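Local coordinates for protein oxalate--CoA ligase (Arabidopsis thaliana, PDB 5IE2) that belongs to the ANL superfamily of AMP-binding enzymes and holds adenosine-5'-triphosphate in a pocket built from widely separated parts of its chain, at residues A[83-88]-A[166-171]; A[192-197]-A[318-323]; A[256-261]-A[284-289]. All blocks are in the same frame, centred on the assembly; numbering follows the deposited sequence.

Contact 1 (A[83-88]-A[166-171]); sequences AAPLNA and LFLHTS. With ATP (adenosine-5'-triphosphate), chain C.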
# COMPACT_ATOMS: atom_id res chain seq x y z
N ALA A 83 13.65 -10.02 0.27
CA ALA A 83 13.87 -8.55 0.16
C ALA A 83 13.26 -7.83 1.36
O ALA A 83 12.10 -8.12 1.68
CB ALA A 83 13.27 -8.05 -1.11
N ALA A 84 14.00 -6.90 1.99
CA ALA A 84 13.51 -6.10 3.09
C ALA A 84 13.65 -4.62 2.68
O ALA A 84 14.65 -3.97 3.01
CB ALA A 84 14.30 -6.41 4.37
N PRO A 85 12.66 -4.11 1.95
CA PRO A 85 12.68 -2.68 1.54
C PRO A 85 12.47 -1.80 2.78
O PRO A 85 11.64 -2.11 3.64
CB PRO A 85 11.51 -2.58 0.56
CG PRO A 85 10.72 -3.84 0.70
CD PRO A 85 11.52 -4.86 1.40
N LEU A 86 13.23 -0.71 2.88
CA LEU A 86 13.18 0.17 4.04
C LEU A 86 13.01 1.62 3.57
O LEU A 86 13.56 2.00 2.52
CB LEU A 86 14.46 0.03 4.88
CG LEU A 86 14.67 -1.36 5.52
CD1 LEU A 86 16.01 -1.37 6.25
CD2 LEU A 86 13.53 -1.70 6.49
N ASN A 87 12.22 2.38 4.31
CA ASN A 87 12.00 3.81 4.08
C ASN A 87 13.32 4.56 4.03
O ASN A 87 14.02 4.56 5.02
CB ASN A 87 11.12 4.35 5.24
CG ASN A 87 10.67 5.81 5.03
OD1 ASN A 87 11.22 6.54 4.21
ND2 ASN A 87 9.66 6.23 5.79
N ALA A 88 13.64 5.24 2.94
CA ALA A 88 14.92 5.92 2.82
C ALA A 88 15.07 7.04 3.84
O ALA A 88 16.19 7.50 4.09
CB ALA A 88 15.12 6.48 1.39
N LEU A 166 9.66 -11.53 0.92
CA LEU A 166 9.44 -10.10 1.26
C LEU A 166 9.28 -10.03 2.76
O LEU A 166 8.64 -10.91 3.34
CB LEU A 166 8.21 -9.57 0.52
CG LEU A 166 7.72 -8.18 0.93
CD1 LEU A 166 8.86 -7.20 0.68
CD2 LEU A 166 6.47 -7.80 0.13
N PHE A 167 9.94 -9.08 3.40
CA PHE A 167 9.80 -8.92 4.83
C PHE A 167 9.53 -7.43 5.04
O PHE A 167 10.31 -6.63 4.54
CB PHE A 167 11.07 -9.33 5.59
CG PHE A 167 10.95 -9.15 7.09
CD1 PHE A 167 10.28 -10.08 7.85
CD2 PHE A 167 11.50 -8.04 7.72
CE1 PHE A 167 10.16 -9.91 9.25
CE2 PHE A 167 11.40 -7.86 9.13
CZ PHE A 167 10.75 -8.79 9.87
N LEU A 168 8.43 -7.12 5.74
CA LEU A 168 7.93 -5.75 5.98
C LEU A 168 7.50 -5.63 7.43
O LEU A 168 7.30 -6.64 8.10
CB LEU A 168 6.71 -5.42 5.09
CG LEU A 168 7.02 -5.38 3.62
CD1 LEU A 168 5.75 -5.29 2.81
CD2 LEU A 168 7.92 -4.19 3.38
N HIS A 169 7.37 -4.40 7.90
CA HIS A 169 6.73 -4.14 9.18
C HIS A 169 5.42 -3.44 8.90
O HIS A 169 5.25 -2.80 7.87
CB HIS A 169 7.60 -3.28 10.09
CG HIS A 169 8.60 -4.07 10.87
ND1 HIS A 169 9.83 -4.44 10.36
CD2 HIS A 169 8.53 -4.61 12.11
CE1 HIS A 169 10.48 -5.15 11.27
NE2 HIS A 169 9.72 -5.26 12.34
N THR A 170 4.46 -3.59 9.81
CA THR A 170 3.20 -2.87 9.68
C THR A 170 3.37 -1.36 9.97
O THR A 170 4.37 -0.96 10.57
CB THR A 170 2.16 -3.45 10.59
OG1 THR A 170 2.69 -3.53 11.92
CG2 THR A 170 1.78 -4.86 10.08
N SER A 171 2.44 -0.52 9.49
CA SER A 171 2.57 0.94 9.56
C SER A 171 2.61 1.57 10.98
O SER A 171 2.92 2.75 11.10
CB SER A 171 1.42 1.60 8.76
OG SER A 171 1.55 1.35 7.36
PG ATP C . -0.42 -1.45 12.32
O1G ATP C . -1.47 -1.00 13.34
O2G ATP C . 0.98 -1.31 12.81
O3G ATP C . -0.71 -2.86 11.81
PB ATP C . -1.66 -0.53 9.89
O1B ATP C . -1.98 0.86 9.36
O2B ATP C . -2.74 -1.42 10.39
O3B ATP C . -0.49 -0.45 11.03
PA ATP C . -1.25 -1.52 7.13
O1A ATP C . -1.12 -3.02 6.89
O2A ATP C . -0.44 -0.57 6.34
O3A ATP C . -0.85 -1.27 8.68
O5' ATP C . -2.81 -1.14 7.10
C5' ATP C . -3.88 -2.11 6.98
C4' ATP C . -5.11 -1.47 7.66
O4' ATP C . -5.56 -0.36 6.87
C3' ATP C . -6.30 -2.37 7.64
O3' ATP C . -6.22 -3.30 8.72
C2' ATP C . -7.46 -1.41 7.80
O2' ATP C . -7.51 -0.96 9.17
C1' ATP C . -6.96 -0.23 7.01
N9 ATP C . -7.53 -0.18 5.64
C8 ATP C . -7.02 -0.66 4.50
N7 ATP C . -7.87 -0.37 3.47
C5 ATP C . -8.92 0.33 4.00
C6 ATP C . -10.15 0.96 3.47
N6 ATP C . -10.40 0.94 2.12
N1 ATP C . -10.95 1.59 4.36
C2 ATP C . -10.67 1.65 5.68
N3 ATP C . -9.57 1.09 6.24
C4 ATP C . -8.69 0.44 5.43
O HOH W 1 11.49 -4.29 5.52
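Strand 166-169 carries the chain into the phosphate-binding loop of the ANL enzymes, and strand 83-85 joins it through a single backbone bridge between A83 and L166. The short strands run roughly the same way, 32° apart, and only this one bridge forms between them. F167 N donates to A83 O at 2.9 Å, and the same carbonyl oxygen receives a CA-H contact from L166, with 3.3 Å from A83 O to L166 CA. One step on, A84 CA approaches F167 O.

Beyond this point a water takes over: it donates to P85 O at 2.9 Å and to F167 O at 2.8 Å, spanning the gap where the strands part. On one side of the backbones two leucines pack against the P85 ring, each crossing it at about a right angle. L166 reaches it with CD1, 3.6 Å from P85 CD, because its CG stands opposite the backbone N (chi1 170°); L168 brings CD2 to 3.9 Å from P85 CG.

Past the strand, T170 OG1 donates to ATP O2G at 2.9 Å and S171 OG to ATP O2A, so the loop grips the outermost and innermost phosphates.

F69 and F73 of helix 67-78 touch P85 and L166 respectively, while L218 and V215 of helix 215-227 pack on L166 and L168; A84 bonds to strand 58-61, and L166 to L182 of strand 179-183.

Contact 2 (A[192-197]-A[318-323]); sequences KNIKAV and THLMSS. With ACY (acetic acid), chain E.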
# COMPACT_ATOMS: atom_id res chain seq x y z
N LYS A 192 -2.01 -12.60 -8.69
CA LYS A 192 -3.15 -13.18 -9.40
C LYS A 192 -4.50 -12.58 -8.99
O LYS A 192 -5.35 -12.35 -9.86
CB LYS A 192 -3.19 -14.71 -9.17
CG LYS A 192 -2.09 -15.34 -10.01
CD LYS A 192 -2.03 -16.87 -9.86
CE LYS A 192 -1.65 -17.30 -8.42
NZ LYS A 192 -1.62 -18.79 -8.26
N ASN A 193 -4.69 -12.34 -7.70
CA ASN A 193 -5.95 -11.72 -7.24
C ASN A 193 -6.21 -10.30 -7.81
O ASN A 193 -7.31 -9.98 -8.27
CB ASN A 193 -5.95 -11.62 -5.71
CG ASN A 193 -6.00 -12.98 -5.03
OD1 ASN A 193 -6.43 -14.01 -5.62
ND2 ASN A 193 -5.58 -12.99 -3.79
N ILE A 194 -5.17 -9.49 -7.75
CA ILE A 194 -5.24 -8.10 -8.20
C ILE A 194 -5.43 -8.08 -9.72
O ILE A 194 -6.34 -7.42 -10.23
CB ILE A 194 -3.95 -7.31 -7.78
CG1 ILE A 194 -3.88 -7.27 -6.24
CG2 ILE A 194 -3.93 -5.88 -8.43
CD1 ILE A 194 -2.48 -6.84 -5.68
N LYS A 195 -4.66 -8.89 -10.44
CA LYS A 195 -4.87 -8.95 -11.88
C LYS A 195 -6.27 -9.42 -12.24
O LYS A 195 -6.88 -8.92 -13.20
CB LYS A 195 -3.92 -9.99 -12.52
CG LYS A 195 -2.53 -9.59 -12.62
CD LYS A 195 -1.82 -10.58 -13.61
CE LYS A 195 -2.05 -12.01 -13.24
NZ LYS A 195 -1.47 -12.95 -14.20
N ALA A 196 -6.80 -10.36 -11.46
CA ALA A 196 -8.09 -10.91 -11.79
C ALA A 196 -9.20 -9.89 -11.58
O ALA A 196 -10.05 -9.70 -12.49
CB ALA A 196 -8.39 -12.25 -10.98
N VAL A 197 -9.24 -9.26 -10.41
CA VAL A 197 -10.39 -8.40 -10.14
C VAL A 197 -10.38 -7.12 -11.01
O VAL A 197 -11.44 -6.61 -11.33
CB VAL A 197 -10.50 -8.03 -8.62
CG1 VAL A 197 -9.34 -7.16 -8.20
CG2 VAL A 197 -11.89 -7.39 -8.28
N THR A 318 -0.66 -9.67 2.29
CA THR A 318 0.10 -9.32 1.06
C THR A 318 -0.78 -8.33 0.23
O THR A 318 -0.99 -8.50 -0.97
CB THR A 318 0.53 -10.60 0.25
OG1 THR A 318 1.10 -11.51 1.18
CG2 THR A 318 1.63 -10.27 -0.80
N HIS A 319 -1.27 -7.32 0.91
CA HIS A 319 -2.13 -6.27 0.33
C HIS A 319 -3.60 -6.78 0.17
O HIS A 319 -4.30 -6.94 1.18
CB HIS A 319 -1.53 -5.74 -1.02
CG HIS A 319 -2.19 -4.47 -1.51
ND1 HIS A 319 -2.37 -3.36 -0.71
CD2 HIS A 319 -2.76 -4.17 -2.72
CE1 HIS A 319 -3.02 -2.43 -1.41
NE2 HIS A 319 -3.27 -2.89 -2.62
N LEU A 320 -4.07 -7.01 -1.05
CA LEU A 320 -5.51 -7.08 -1.33
C LEU A 320 -6.29 -8.17 -0.52
O LEU A 320 -5.91 -9.37 -0.53
CB LEU A 320 -5.70 -7.35 -2.83
CG LEU A 320 -7.17 -7.50 -3.27
CD1 LEU A 320 -7.88 -6.19 -3.13
CD2 LEU A 320 -7.17 -7.98 -4.75
N MET A 321 -7.37 -7.73 0.12
CA MET A 321 -8.36 -8.64 0.69
C MET A 321 -9.69 -8.56 -0.10
O MET A 321 -10.22 -9.58 -0.58
CB MET A 321 -8.60 -8.31 2.17
CG MET A 321 -7.36 -8.70 3.02
SD MET A 321 -7.61 -8.22 4.76
CE MET A 321 -7.33 -6.42 4.65
N SER A 322 -10.23 -7.34 -0.23
CA SER A 322 -11.50 -7.20 -0.95
C SER A 322 -11.46 -6.00 -1.88
O SER A 322 -10.71 -5.04 -1.67
CB SER A 322 -12.73 -7.07 0.03
OG SER A 322 -12.73 -5.80 0.71
N SER A 323 -12.31 -6.04 -2.88
CA SER A 323 -12.45 -4.87 -3.76
C SER A 323 -13.82 -4.74 -4.38
O SER A 323 -14.49 -5.73 -4.67
CB SER A 323 -11.43 -4.94 -4.90
OG SER A 323 -11.47 -3.73 -5.66
C ACY E . -2.59 -1.70 2.18
O ACY E . -3.05 -0.93 1.27
OXT ACY E . -2.20 -2.89 1.98
CH3 ACY E . -2.54 -1.19 3.60
O HOH W 2 -4.44 -10.73 -2.37
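Helix 184-198 packs against a mixed beta-sheet here, where L320 of strand 319-323 lies against N193, I194 and V197. The L320 CB starts 3.9 Å from I194 CG1. From there CG runs opposite the backbone N (chi1 178°), which carries the branch toward the helix. CD2, the methyl that enters the helix surface, lies 3.7 Å from I194 CG1 and 4.0 Å from N193 CB, with V197 CG1 a little farther on. The other methyl, CD1, faces R286 of strand 284-287, which lies beyond strand 308-314 in the same sheet. The L320 and I194 side chains run alongside each other, pointing opposite ways, whereas V197 meets L320 at a slant.

I194 continues beyond L320 to the histidine before it: its CD1 ends 4.0 Å from H319 CD2, at the edge of the imidazole and in its plane. On another part of that edge, H319 ND1 donates to OXT of a bound acetic acid, probably from the crystallisation liquor, at 2.7 Å (156° at the hydrogen). H319 NE2 is paired with R286 NH1, and H216 stacks on the ring, so bonds at both nitrogens and a neighbouring ring fix its rotation.

The strand is broken by a classic beta bulge, in which M321 and S322 both face Y312 of strand 308-314. After the bulge the chain comes back to the helix at S323, whose CB rests near V197 CG2 while its OG bonds to the hydroxyl of Y198. L320 O, which also receives Q343 NE2, is joined to the helix by one water, which accepts from N193 ND2 at 2.9 Å and donates to L320 O at 2.7 Å.

Contact 3 (A[256-261]-A[284-289]); sequences WYTAVP and FIRSCS. With ATP (adenosine-5'-triphosphate), chain C; ACY (acetic acid), chain E.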
# COMPACT_ATOMS: atom_id res chain seq x y z
N TRP A 256 -4.86 3.28 -15.91
CA TRP A 256 -5.41 3.26 -14.54
C TRP A 256 -4.36 3.83 -13.59
O TRP A 256 -3.17 3.96 -13.99
CB TRP A 256 -5.79 1.80 -14.14
CG TRP A 256 -4.61 0.91 -13.99
CD1 TRP A 256 -3.80 0.43 -15.01
CD2 TRP A 256 -4.07 0.38 -12.76
NE1 TRP A 256 -2.81 -0.37 -14.48
CE2 TRP A 256 -2.98 -0.46 -13.11
CE3 TRP A 256 -4.46 0.48 -11.40
CZ2 TRP A 256 -2.23 -1.20 -12.14
CZ3 TRP A 256 -3.73 -0.26 -10.42
CH2 TRP A 256 -2.60 -1.06 -10.80
N TYR A 257 -4.73 4.10 -12.32
CA TYR A 257 -3.74 4.27 -11.27
C TYR A 257 -4.40 3.89 -9.93
O TYR A 257 -5.63 3.76 -9.84
CB TYR A 257 -3.14 5.73 -11.20
CG TYR A 257 -4.02 6.79 -10.58
CD1 TYR A 257 -3.86 7.19 -9.24
CD2 TYR A 257 -5.01 7.43 -11.33
CE1 TYR A 257 -4.66 8.17 -8.66
CE2 TYR A 257 -5.81 8.41 -10.78
CZ TYR A 257 -5.62 8.80 -9.44
OH TYR A 257 -6.42 9.76 -8.88
N THR A 258 -3.54 3.70 -8.94
CA THR A 258 -4.02 3.39 -7.60
C THR A 258 -3.33 4.33 -6.63
O THR A 258 -2.12 4.67 -6.79
CB THR A 258 -3.75 1.89 -7.25
OG1 THR A 258 -4.30 1.61 -5.96
CG2 THR A 258 -2.23 1.58 -7.21
N ALA A 259 -4.07 4.77 -5.60
CA ALA A 259 -3.48 5.68 -4.63
C ALA A 259 -4.25 5.56 -3.35
O ALA A 259 -5.30 4.89 -3.29
CB ALA A 259 -3.48 7.13 -5.14
N VAL A 260 -3.75 6.21 -2.32
CA VAL A 260 -4.50 6.28 -1.04
C VAL A 260 -5.34 7.59 -1.02
O VAL A 260 -5.03 8.56 -1.75
CB VAL A 260 -3.53 6.24 0.17
CG1 VAL A 260 -2.69 4.93 0.11
CG2 VAL A 260 -2.60 7.50 0.15
N PRO A 261 -6.37 7.67 -0.17
CA PRO A 261 -7.22 8.88 -0.19
C PRO A 261 -6.45 10.21 -0.05
O PRO A 261 -6.82 11.17 -0.74
CB PRO A 261 -8.14 8.68 1.01
CG PRO A 261 -8.37 7.14 1.00
CD PRO A 261 -6.95 6.60 0.68
N PHE A 284 -10.17 2.70 -14.95
CA PHE A 284 -10.63 2.87 -13.56
C PHE A 284 -9.57 3.60 -12.77
O PHE A 284 -8.40 3.73 -13.17
CB PHE A 284 -10.94 1.50 -12.87
CG PHE A 284 -9.73 0.63 -12.69
CD1 PHE A 284 -9.00 0.62 -11.50
CD2 PHE A 284 -9.29 -0.18 -13.73
CE1 PHE A 284 -7.89 -0.20 -11.35
CE2 PHE A 284 -8.19 -1.01 -13.58
CZ PHE A 284 -7.48 -1.02 -12.41
N ILE A 285 -9.99 4.08 -11.60
CA ILE A 285 -9.09 4.70 -10.65
C ILE A 285 -9.30 3.90 -9.37
O ILE A 285 -10.43 3.63 -9.03
CB ILE A 285 -9.41 6.19 -10.43
CG1 ILE A 285 -8.97 7.00 -11.68
CG2 ILE A 285 -8.68 6.75 -9.14
CD1 ILE A 285 -9.55 8.47 -11.64
N ARG A 286 -8.21 3.51 -8.71
CA ARG A 286 -8.35 2.69 -7.52
C ARG A 286 -7.95 3.45 -6.25
O ARG A 286 -7.03 4.29 -6.27
CB ARG A 286 -7.50 1.42 -7.71
CG ARG A 286 -7.57 0.43 -6.50
CD ARG A 286 -6.67 -0.76 -6.84
NE ARG A 286 -6.70 -1.78 -5.79
CZ ARG A 286 -5.77 -1.97 -4.85
NH1 ARG A 286 -4.68 -1.18 -4.74
NH2 ARG A 286 -5.93 -2.98 -3.99
N SER A 287 -8.64 3.14 -5.12
CA SER A 287 -8.27 3.70 -3.84
C SER A 287 -8.16 2.57 -2.82
O SER A 287 -8.92 1.65 -2.91
CB SER A 287 -9.33 4.75 -3.39
OG SER A 287 -8.98 5.36 -2.14
N CYS A 288 -7.19 2.62 -1.91
CA CYS A 288 -7.03 1.55 -0.90
C CYS A 288 -6.28 2.14 0.28
O CYS A 288 -5.78 3.28 0.18
CB CYS A 288 -6.30 0.33 -1.54
SG CYS A 288 -6.34 -1.14 -0.51
N SER A 289 -6.23 1.39 1.39
CA SER A 289 -5.35 1.58 2.58
C SER A 289 -5.96 2.42 3.70
O SER A 289 -5.51 2.32 4.83
CB SER A 289 -3.98 2.22 2.25
OG SER A 289 -3.29 1.49 1.22
PG ATP C . -0.42 -1.45 12.32
O1G ATP C . -1.47 -1.00 13.34
O2G ATP C . 0.98 -1.31 12.81
O3G ATP C . -0.71 -2.86 11.81
PB ATP C . -1.66 -0.53 9.89
O1B ATP C . -1.98 0.86 9.36
O2B ATP C . -2.74 -1.42 10.39
O3B ATP C . -0.49 -0.45 11.03
PA ATP C . -1.25 -1.52 7.13
O1A ATP C . -1.12 -3.02 6.89
O2A ATP C . -0.44 -0.57 6.34
O3A ATP C . -0.85 -1.27 8.68
O5' ATP C . -2.81 -1.14 7.10
C5' ATP C . -3.88 -2.11 6.98
C4' ATP C . -5.11 -1.47 7.66
O4' ATP C . -5.56 -0.36 6.87
C3' ATP C . -6.30 -2.37 7.64
O3' ATP C . -6.22 -3.30 8.72
C2' ATP C . -7.46 -1.41 7.80
O2' ATP C . -7.51 -0.96 9.17
C1' ATP C . -6.96 -0.23 7.01
N9 ATP C . -7.53 -0.18 5.64
C8 ATP C . -7.02 -0.66 4.50
N7 ATP C . -7.87 -0.37 3.47
C5 ATP C . -8.92 0.33 4.00
C6 ATP C . -10.15 0.96 3.47
N6 ATP C . -10.40 0.94 2.12
N1 ATP C . -10.95 1.59 4.36
C2 ATP C . -10.67 1.65 5.68
N3 ATP C . -9.57 1.09 6.24
C4 ATP C . -8.69 0.44 5.43
C ACY E . -2.59 -1.70 2.18
O ACY E . -3.05 -0.93 1.27
OXT ACY E . -2.20 -2.89 1.98
CH3 ACY E . -2.54 -1.19 3.60
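T258 and R286 are set side by side by matching torsions: OG1 of the threonine (chi1 -176°) and CG of the arginine (chi1 -179°) both extend opposite their backbone N, and the arginine chain stays extended as far as NE; a turn about CD-NE (chi4 -102°) then swings the guanidinium toward the threonine hydroxyl, where NH1 donates to T258 OG1 at 3.1 Å, nearly in the guanidinium plane. Neither group depends on this bond alone, since T258 OG1 also pairs with H216 NE2 and R286 NE with the hydroxyl of Y198.

W256 and F284 likewise point the same way, each with CG lodged between its backbone N and carbonyl carbon. W256 CB sits over a face of the phenyl ring, 3.8 Å from its centroid, and the indole slides past with little overlap, its CE3 3.5 Å from F284 CE1. The carbonyl oxygen of F284 is buried here without a polar partner. On the opposite side of the sheet, Y257 CE2 packs 3.6 Å from I285 CG1, and the phenol hydroxyl is hydrogen-bonded to H264 ND1.

Three backbone bonds join the strands: R286 N to Y257 O at 2.8 Å, A259 N to R286 O at 3.1 Å, and C288 N to A259 O at 3.3 Å. They lead to S289 in the ATP pocket, where V260 CG1 lies 3.7 Å from its OG. Adjacent parallel strands linked through helix 261-273 make this a beta-alpha-beta unit whose second strand leads at its C-terminal end into the nucleotide site.

In the fold
From the N terminus, contact 1 is the first to close, bringing 166-171 back to 83-88 and tying the edge of one five-stranded sheet to the 164-169/179-183 hairpin. Only afterwards does contact 2 open, on helix 184-198; its loop shuts at 318-323 on another mixed sheet. Contact 3 begins and ends within that excursion, joining two strands of the same sheet across a single helix. Contacts 2 and 3 touch each other and share the bound acetic acid, their centres 13 Å apart, whereas the centre of contact 1 lies 20 and 21 Å from theirs, respectively. Contacts 1 and 3 nevertheless converge on ATP, approaching it from separate parts of the fold.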